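Local coordinates for lipoprotein LpqN (Mycobacterium tuberculosis, PDB 6E5F) that supports cell envelope biogenesis, interacts with the periplasmic domains of the mycolate transporters MmpL3 and MmpL11, and is required for intracellular survival, at residues A[159-171]-A[181-193]. Sequence-based numbering, arbitrary orientation. Where two conformers were deposited one is given.
Sequences AATLGGFSAWQLG and RTVAQKTVVIPSQ. With L6T (alpha-D-glucopyranosyl 6-O-dodecyl-alpha-D-glucopyranoside), chain B.
Trp168 and Thr187 form a hydrogen-bonded antiparallel pair, each amide meeting the other's carbonyl: Trp168 N to Thr187 O and Thr187 N to Trp168 O are both 2.8 Å. Leu170 and Gln185 repeat this ring of two bonds, and Val189 N adds a bond to Ser166 O at 3.0 Å. The non-hydrogen-bonded pairs Ala167-Val188, Gln169-Lys186 and Gly171-Ala184 alternate with these rings, and 165-171 and 181-192 run nearly antiparallel.

The polar side-chain contacts centre on Lys186. With CG anti to the backbone N (chi1 -169°) and the rest of the chain extended, its methylenes run past Gln169 OE1 and across the face bearing Ala167, so that CE meets Ala160 CB. NZ donates to Thr161 O of strand 152-162 at 3.2 Å, lying 46° above the carbonyl plane, and also forms a salt bridge with Asp221 of helix 210-223, so the buried ammonium has two partners. Gln169 OE1 meets the Lys186 methylenes, 3.3 Å from CD, while NE2 packs against the bound lipid at CBF; the contact buries OE1 without a polar partner.

Apolar packing dominates near the type I' turn Leu162-Phe165. Val188 splits its methyls: CG1 meets Phe165 CB, whereas CG2 rests against both Leu162 CB and Ala167 CB. Ile190 CG2 makes a CH-pi contact over one face of the Phe165 ring, 3.9 Å from its centroid and 17° off the normal. Ile226 of strand 225-227 touches Phe165, Val188 and Ile190 as well.

At the far end, the dodecyl chain of the bound trehalose glycolipid lies on the face bearing Gln169 and Ala184; Ala184 CB is 3.5 Å from its CBD. The alternating pairs mark strands 165-176 and 179-192 as a beta hairpin of the curled antiparallel sheet in this Mog1p/PsbP-clan domain, with one face lining the lipid pocket.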
ATOM      1  N   ALA A 159     -13.163   4.711  -1.366  1.00 20.30           N
ATOM      2  CA  ALA A 159     -12.788   4.248  -2.686  1.00 18.12           C
ATOM      3  C   ALA A 159     -11.944   5.294  -3.395  1.00 19.24           C
ATOM      4  O   ALA A 159     -12.055   6.500  -3.145  1.00 23.09           O
ATOM      5  CB  ALA A 159     -14.028   3.956  -3.528  1.00 22.22           C
ATOM      6  N   ALA A 160     -11.088   4.810  -4.288  1.00 20.43           N
ATOM      7  CA  ALA A 160     -10.188   5.652  -5.051  1.00 22.97           C
ATOM      8  C   ALA A 160      -9.859   4.933  -6.352  1.00 19.91           C
ATOM      9  O   ALA A 160     -10.357   3.841  -6.625  1.00 17.99           O
ATOM     10  CB  ALA A 160      -8.920   5.951  -4.247  1.00 26.39           C
ATOM     11  N   THR A 161      -9.018   5.566  -7.160  1.00 21.84           N
ATOM     12  CA  THR A 161      -8.491   4.946  -8.363  1.00 22.29           C
ATOM     13  C   THR A 161      -7.003   5.249  -8.452  1.00 25.05           C
ATOM     14  O   THR A 161      -6.508   6.216  -7.868  1.00 26.08           O
ATOM     15  CB  THR A 161      -9.202   5.444  -9.629  1.00 26.33           C
ATOM     16  OG1 THR A 161      -8.972   6.849  -9.788  1.00 30.14           O
ATOM     17  CG2 THR A 161     -10.704   5.178  -9.549  1.00 26.46           C
ATOM     18  N   LEU A 162      -6.290   4.397  -9.185  1.00 20.58           N
ATOM     19  CA  LEU A 162      -4.876   4.607  -9.466  1.00 23.04           C
ATOM     20  C   LEU A 162      -4.604   4.017 -10.842  1.00 23.23           C
ATOM     21  O   LEU A 162      -4.925   2.852 -11.083  1.00 22.01           O
ATOM     22  CB  LEU A 162      -4.003   3.904  -8.419  1.00 22.34           C
ATOM     23  CG  LEU A 162      -2.829   4.629  -7.746  1.00 41.09           C
ATOM     24  CD1 LEU A 162      -1.590   3.749  -7.741  1.00 30.12           C
ATOM     25  CD2 LEU A 162      -2.511   5.997  -8.330  1.00 30.24           C
ATOM     26  N   GLY A 163      -4.027   4.818 -11.735  1.00 25.12           N
ATOM     27  CA  GLY A 163      -3.713   4.347 -13.070  1.00 25.85           C
ATOM     28  C   GLY A 163      -4.886   3.739 -13.816  1.00 25.39           C
ATOM     29  O   GLY A 163      -4.689   2.880 -14.677  1.00 30.28           O
ATOM     30  N   GLY A 164      -6.107   4.166 -13.492  1.00 26.90           N
ATOM     31  CA  GLY A 164      -7.297   3.660 -14.142  1.00 26.95           C
ATOM     32  C   GLY A 164      -7.929   2.449 -13.490  1.00 26.47           C
ATOM     33  O   GLY A 164      -8.975   1.986 -13.967  1.00 28.27           O
ATOM     34  N   PHE A 165      -7.337   1.920 -12.419  1.00 21.29           N
ATOM     35  CA  PHE A 165      -7.838   0.742 -11.729  1.00 18.65           C
ATOM     36  C   PHE A 165      -8.472   1.138 -10.400  1.00 16.62           C
ATOM     37  O   PHE A 165      -8.140   2.174  -9.817  1.00 18.79           O
ATOM     38  CB  PHE A 165      -6.710  -0.272 -11.500  1.00 17.94           C
ATOM     39  CG  PHE A 165      -6.265  -0.957 -12.760  1.00 18.29           C
ATOM     40  CD1 PHE A 165      -6.890  -2.115 -13.187  1.00 19.86           C
ATOM     41  CD2 PHE A 165      -5.233  -0.438 -13.519  1.00 21.24           C
ATOM     42  CE1 PHE A 165      -6.489  -2.746 -14.349  1.00 20.54           C
ATOM     43  CE2 PHE A 165      -4.828  -1.067 -14.680  1.00 23.59           C
ATOM     44  CZ  PHE A 165      -5.460  -2.220 -15.094  1.00 21.91           C
ATOM     45  N   SER A 166      -9.391   0.298  -9.936  1.00 16.07           N
ATOM     46  CA  SER A 166     -10.110   0.562  -8.698  0.59 15.52           C
ATOM     47  C   SER A 166      -9.198   0.353  -7.496  1.00 15.80           C
ATOM     48  O   SER A 166      -8.366  -0.566  -7.478  1.00 15.64           O
ATOM     49  CB  SER A 166     -11.308  -0.380  -8.581  0.59 18.73           C
ATOM     50  OG  SER A 166     -12.224  -0.170  -9.642  0.59 35.51           O
ATOM     51  N   ALA A 167      -9.371   1.203  -6.482  1.00 15.01           N
ATOM     52  CA  ALA A 167      -8.518   1.190  -5.311  1.00 15.02           C
ATOM     53  C   ALA A 167      -9.319   1.542  -4.069  1.00 14.03           C
ATOM     54  O   ALA A 167     -10.483   1.952  -4.131  1.00 15.17           O
ATOM     55  CB  ALA A 167      -7.345   2.162  -5.484  1.00 16.11           C
ATOM     56  N   TRP A 168      -8.665   1.365  -2.930  1.00 14.42           N
ATOM     57  CA  TRP A 168      -9.202   1.738  -1.633  1.00 14.14           C
ATOM     58  C   TRP A 168      -8.069   2.366  -0.848  1.00 14.06           C
ATOM     59  O   TRP A 168      -6.940   1.879  -0.882  1.00 16.04           O
ATOM     60  CB  TRP A 168      -9.713   0.518  -0.860  1.00 16.37           C
ATOM     61  CG  TRP A 168     -10.551   0.941   0.288  1.00 16.59           C
ATOM     62  CD1 TRP A 168     -10.147   1.156   1.570  1.00 17.52           C
ATOM     63  CD2 TRP A 168     -11.942   1.242   0.238  1.00 16.73           C
ATOM     64  NE1 TRP A 168     -11.219   1.576   2.333  1.00 18.90           N
ATOM     65  CE2 TRP A 168     -12.330   1.632   1.536  1.00 17.02           C
ATOM     66  CE3 TRP A 168     -12.896   1.208  -0.774  1.00 18.33           C
ATOM     67  CZ2 TRP A 168     -13.645   1.988   1.846  1.00 21.37           C
ATOM     68  CZ3 TRP A 168     -14.196   1.569  -0.468  1.00 19.87           C
ATOM     69  CH2 TRP A 168     -14.556   1.950   0.831  1.00 19.77           C
ATOM     70  N   GLN A 169      -8.364   3.448  -0.131  1.00 15.59           N
ATOM     71  CA  GLN A 169      -7.353   4.076   0.697  1.00 16.89           C
ATOM     72  C   GLN A 169      -7.936   4.380   2.062  1.00 16.43           C
ATOM     73  O   GLN A 169      -9.069   4.858   2.170  1.00 17.86           O
ATOM     74  CB  GLN A 169      -6.808   5.366   0.065  1.00 20.52           C
ATOM     75  CG  GLN A 169      -5.746   6.061   0.907  1.00 26.24           C
ATOM     76  CD  GLN A 169      -4.952   7.084   0.119  1.00 32.11           C
ATOM     77  OE1 GLN A 169      -4.447   6.794  -0.963  1.00 38.80           O
ATOM     78  NE2 GLN A 169      -4.832   8.288   0.666  1.00 36.32           N
ATOM     79  N   LEU A 170      -7.163   4.091   3.096  1.00 15.95           N
ATOM     80  CA  LEU A 170      -7.499   4.580   4.422  1.00 17.42           C
ATOM     81  C   LEU A 170      -6.225   4.986   5.134  1.00 17.68           C
ATOM     82  O   LEU A 170      -5.135   4.460   4.876  1.00 19.25           O
ATOM     83  CB  LEU A 170      -8.298   3.566   5.241  1.00 25.71           C
ATOM     84  CG  LEU A 170      -7.531   2.459   5.941  1.00 25.06           C
ATOM     85  CD1 LEU A 170      -8.403   1.813   7.022  1.00 26.71           C
ATOM     86  CD2 LEU A 170      -7.033   1.428   4.945  1.00 27.36           C
ATOM     87  N   GLY A 171      -6.374   5.957   6.021  1.00 17.71           N
ATOM     88  CA  GLY A 171      -5.269   6.451   6.803  1.00 18.93           C
ATOM     89  C   GLY A 171      -5.729   6.822   8.196  1.00 17.77           C
ATOM     90  O   GLY A 171      -6.925   6.939   8.468  1.00 19.23           O
ATOM     91  N   ARG A 181       2.102   7.785  15.296  1.00 24.41           N
ATOM     92  CA  ARG A 181       2.560   7.660  13.920  1.00 23.07           C
ATOM     93  C   ARG A 181       1.376   7.800  12.982  1.00 22.64           C
ATOM     94  O   ARG A 181       0.278   7.329  13.286  1.00 25.09           O
ATOM     95  CB  ARG A 181       3.223   6.295  13.674  1.00 23.59           C
ATOM     96  CG  ARG A 181       4.326   5.945  14.665  1.00 25.75           C
ATOM     97  CD  ARG A 181       5.103   4.715  14.216  1.00 27.23           C
ATOM     98  NE  ARG A 181       5.839   4.981  12.981  1.00 30.17           N
ATOM     99  CZ  ARG A 181       7.064   5.499  12.937  1.00 28.02           C
ATOM    100  NH1 ARG A 181       7.710   5.796  14.058  1.00 31.49           N
ATOM    101  NH2 ARG A 181       7.643   5.721  11.769  1.00 33.17           N
ATOM    102  N   THR A 182       1.603   8.446  11.844  1.00 21.58           N
ATOM    103  CA  THR A 182       0.622   8.485  10.769  1.00 20.11           C
ATOM    104  C   THR A 182       0.875   7.310   9.835  1.00 19.44           C
ATOM    105  O   THR A 182       2.012   7.073   9.413  1.00 21.86           O
ATOM    106  CB  THR A 182       0.727   9.803  10.007  1.00 22.62           C
ATOM    107  OG1 THR A 182       0.385  10.883  10.890  1.00 26.04           O
ATOM    108  CG2 THR A 182      -0.206   9.818   8.812  1.00 25.00           C
ATOM    109  N   VAL A 183      -0.182   6.565   9.536  1.00 18.74           N
ATOM    110  CA  VAL A 183      -0.094   5.394   8.676  0.76 18.63           C
ATOM    111  C   VAL A 183      -1.231   5.454   7.671  1.00 19.15           C
ATOM    112  O   VAL A 183      -2.326   5.935   7.965  1.00 20.46           O
ATOM    113  CB  VAL A 183      -0.150   4.088   9.498  0.76 21.92           C
ATOM    114  CG1 VAL A 183      -1.511   3.926  10.176  0.76 22.21           C
ATOM    115  CG2 VAL A 183       0.160   2.899   8.615  0.76 30.25           C
ATOM    116  N   ALA A 184      -0.965   4.953   6.473  1.00 18.35           N
ATOM    117  CA  ALA A 184      -2.012   4.884   5.477  1.00 17.98           C
ATOM    118  C   ALA A 184      -1.661   3.778   4.505  1.00 18.32           C
ATOM    119  O   ALA A 184      -0.493   3.408   4.341  1.00 18.61           O
ATOM    120  CB  ALA A 184      -2.166   6.196   4.720  1.00 22.21           C
ATOM    121  N   GLN A 185      -2.694   3.262   3.861  1.00 17.96           N
ATOM    122  CA  GLN A 185      -2.511   2.176   2.915  1.00 15.52           C
ATOM    123  C   GLN A 185      -3.472   2.360   1.759  1.00 16.96           C
ATOM    124  O   GLN A 185      -4.682   2.485   1.963  1.00 17.07           O
ATOM    125  CB  GLN A 185      -2.756   0.832   3.591  1.00 16.80           C
ATOM    126  CG  GLN A 185      -2.513  -0.362   2.688  1.00 16.51           C
ATOM    127  CD  GLN A 185      -2.806  -1.651   3.394  1.00 19.60           C
ATOM    128  OE1 GLN A 185      -3.960  -1.960   3.685  1.00 21.00           O
ATOM    129  NE2 GLN A 185      -1.761  -2.421   3.680  1.00 22.46           N
ATOM    130  N   LYS A 186      -2.922   2.380   0.547  1.00 16.48           N
ATOM    131  CA  LYS A 186      -3.723   2.355  -0.667  0.59 16.46           C
ATOM    132  C   LYS A 186      -3.585   0.973  -1.286  1.00 13.99           C
ATOM    133  O   LYS A 186      -2.465   0.505  -1.519  1.00 16.71           O
ATOM    134  CB  LYS A 186      -3.281   3.431  -1.662  0.59 20.57           C
ATOM    135  CG  LYS A 186      -4.259   3.605  -2.824  0.59 19.75           C
ATOM    136  CD  LYS A 186      -4.026   4.900  -3.593  0.59 26.24           C
ATOM    137  CE  LYS A 186      -5.233   5.251  -4.461  0.59 29.88           C
ATOM    138  NZ  LYS A 186      -5.149   6.620  -5.053  0.59 28.30           N
ATOM    139  N   THR A 187      -4.717   0.327  -1.525  1.00 14.17           N
ATOM    140  CA  THR A 187      -4.759  -0.987  -2.152  1.00 13.29           C
ATOM    141  C   THR A 187      -5.383  -0.821  -3.531  1.00 13.92           C
ATOM    142  O   THR A 187      -6.458  -0.241  -3.660  1.00 15.65           O
ATOM    143  CB  THR A 187      -5.592  -1.946  -1.305  1.00 14.53           C
ATOM    144  OG1 THR A 187      -4.982  -2.120  -0.022  1.00 16.97           O
ATOM    145  CG2 THR A 187      -5.711  -3.308  -1.986  1.00 15.95           C
ATOM    146  N   VAL A 188      -4.699  -1.312  -4.557  1.00 14.29           N
ATOM    147  CA  VAL A 188      -5.162  -1.222  -5.938  1.00 15.36           C
ATOM    148  C   VAL A 188      -5.333  -2.640  -6.463  1.00 14.57           C
ATOM    149  O   VAL A 188      -4.426  -3.462  -6.324  1.00 14.99           O
ATOM    150  CB  VAL A 188      -4.163  -0.456  -6.820  1.00 14.63           C
ATOM    151  CG1 VAL A 188      -4.752  -0.213  -8.207  1.00 17.10           C
ATOM    152  CG2 VAL A 188      -3.737   0.854  -6.164  1.00 18.32           C
ATOM    153  N   VAL A 189      -6.495  -2.920  -7.035  1.00 14.28           N
ATOM    154  CA  VAL A 189      -6.788  -4.238  -7.595  1.00 16.35           C
ATOM    155  C   VAL A 189      -6.648  -4.168  -9.106  1.00 17.03           C
ATOM    156  O   VAL A 189      -7.263  -3.318  -9.762  1.00 16.59           O
ATOM    157  CB  VAL A 189      -8.178  -4.724  -7.161  1.00 19.35           C
ATOM    158  CG1 VAL A 189      -8.507  -6.052  -7.792  1.00 32.21           C
ATOM    159  CG2 VAL A 189      -8.222  -4.852  -5.654  1.00 25.87           C
ATOM    160  N   ILE A 190      -5.834  -5.060  -9.652  1.00 16.17           N
ATOM    161  CA  ILE A 190      -5.449  -5.015 -11.060  1.00 15.78           C
ATOM    162  C   ILE A 190      -5.740  -6.383 -11.669  1.00 16.19           C
ATOM    163  O   ILE A 190      -4.848  -7.243 -11.717  1.00 17.38           O
ATOM    164  CB  ILE A 190      -3.971  -4.623 -11.215  1.00 14.88           C
ATOM    165  CG1 ILE A 190      -3.664  -3.312 -10.473  1.00 18.30           C
ATOM    166  CG2 ILE A 190      -3.599  -4.515 -12.702  1.00 19.76           C
ATOM    167  CD1 ILE A 190      -2.182  -3.104 -10.204  1.00 19.14           C
ATOM    168  N   PRO A 191      -6.965  -6.642 -12.126  1.00 16.15           N
ATOM    169  CA  PRO A 191      -7.237  -7.926 -12.790  1.00 16.60           C
ATOM    170  C   PRO A 191      -6.529  -7.973 -14.134  1.00 16.95           C
ATOM    171  O   PRO A 191      -6.649  -7.053 -14.945  1.00 18.93           O
ATOM    172  CB  PRO A 191      -8.764  -7.927 -12.960  1.00 16.27           C
ATOM    173  CG  PRO A 191      -9.270  -6.825 -12.068  1.00 16.92           C
ATOM    174  CD  PRO A 191      -8.179  -5.814 -12.035  1.00 15.75           C
ATOM    175  N   SER A 192      -5.779  -9.051 -14.368  1.00 16.79           N
ATOM    176  CA  SER A 192      -4.968  -9.139 -15.569  1.00 17.81           C
ATOM    177  C   SER A 192      -4.416 -10.545 -15.731  1.00 21.87           C
ATOM    178  O   SER A 192      -3.978 -11.163 -14.755  1.00 21.41           O
ATOM    179  CB  SER A 192      -3.785  -8.167 -15.497  1.00 23.50           C
ATOM    180  OG  SER A 192      -2.927  -8.369 -16.606  1.00 26.12           O
ATOM    181  N   GLN A 193      -4.414 -11.014 -16.978  1.00 20.11           N
ATOM    182  CA  GLN A 193      -3.675 -12.208 -17.387  1.00 26.21           C
ATOM    183  C   GLN A 193      -3.962 -13.405 -16.489  1.00 22.38           C
ATOM    184  O   GLN A 193      -3.053 -14.046 -15.953  1.00 26.71           O
ATOM    185  CB  GLN A 193      -2.175 -11.917 -17.468  1.00 29.90           C
ATOM    186  CG  GLN A 193      -1.808 -10.855 -18.490  1.00 31.47           C
ATOM    187  CD  GLN A 193      -0.315 -10.667 -18.608  1.00 30.76           C
ATOM    188  OE1 GLN A 193       0.408 -11.607 -18.921  1.00 31.82           O
ATOM    189  NE2 GLN A 193       0.155  -9.454 -18.363  1.00 33.96           N
TER
HETATM  190  C1  L6T B 301      -7.529  10.397  12.840  1.00 73.17           C
HETATM  191  C2  L6T B 301      -6.345  10.412  13.792  1.00 70.16           C
HETATM  192  C3  L6T B 301      -5.510  11.647  13.540  1.00 67.75           C
HETATM  193  C4  L6T B 301      -5.070  11.647  12.089  1.00 67.15           C
HETATM  194  C5  L6T B 301      -6.317  11.651  11.209  1.00 60.62           C
HETATM  195  C6  L6T B 301      -5.928  11.749   9.704  1.00 49.77           C
HETATM  196  CAA L6T B 301      -9.619  11.336  12.400  1.00 91.35           C
HETATM  197  CAO L6T B 301     -10.643  10.530  14.399  1.00100.77           C
HETATM  198  CAP L6T B 301     -11.374   9.330  15.006  1.00102.91           C
HETATM  199  CAR L6T B 301     -11.519  11.770  14.494  1.00100.69           C
HETATM  200  CAT L6T B 301     -10.768  12.941  13.891  1.00 98.50           C
HETATM  201  CAV L6T B 301     -10.450  12.608  12.450  1.00 99.92           C
HETATM  202  CAX L6T B 301      -4.847  10.383   8.146  1.00 38.00           C
HETATM  203  CAY L6T B 301      -3.749  11.170   7.372  1.00 35.98           C
HETATM  204  CAZ L6T B 301      -3.302  10.131   6.345  1.00 34.46           C
HETATM  205  CBA L6T B 301      -2.562  10.888   5.242  1.00 42.69           C
HETATM  206  CBB L6T B 301      -1.603   9.790   4.766  1.00 35.33           C
HETATM  207  CBC L6T B 301      -1.470   9.917   3.276  1.00 43.82           C
HETATM  208  CBD L6T B 301      -0.601   8.709   2.785  1.00 50.57           C
HETATM  209  CBE L6T B 301      -0.954   8.523   1.330  1.00 53.78           C
HETATM  210  CBF L6T B 301      -1.753   7.196   1.063  1.00 57.58           C
HETATM  211  CBG L6T B 301      -0.788   5.994   1.067  1.00 59.39           C
HETATM  212  CBH L6T B 301       0.294   6.160   0.019  1.00 59.07           C
HETATM  213  CBI L6T B 301      -0.214   6.675  -1.333  1.00 60.35           C
HETATM  214  O1  L6T B 301      -8.375  11.529  13.094  1.00 80.38           O
HETATM  215  O2  L6T B 301      -6.819  10.430  15.143  1.00 66.53           O
HETATM  216  O3  L6T B 301      -4.366  11.643  14.402  1.00 65.36           O
HETATM  217  O4  L6T B 301      -4.287  12.814  11.843  1.00 71.29           O
HETATM  218  O5  L6T B 301      -7.070  10.443  11.467  1.00 67.05           O
HETATM  219  O6  L6T B 301      -4.939  10.775   9.521  1.00 41.05           O
HETATM  220  OAN L6T B 301     -10.345  10.251  13.017  1.00 95.96           O
HETATM  221  OAQ L6T B 301     -12.536   9.035  14.229  1.00107.10           O
HETATM  222  OAS L6T B 301     -11.822  12.050  15.868  1.00100.09           O
HETATM  223  OAU L6T B 301     -11.578  14.123  13.949  1.00 94.55           O
HETATM  224  OAW L6T B 301      -9.716  13.686  11.855  1.00108.70           O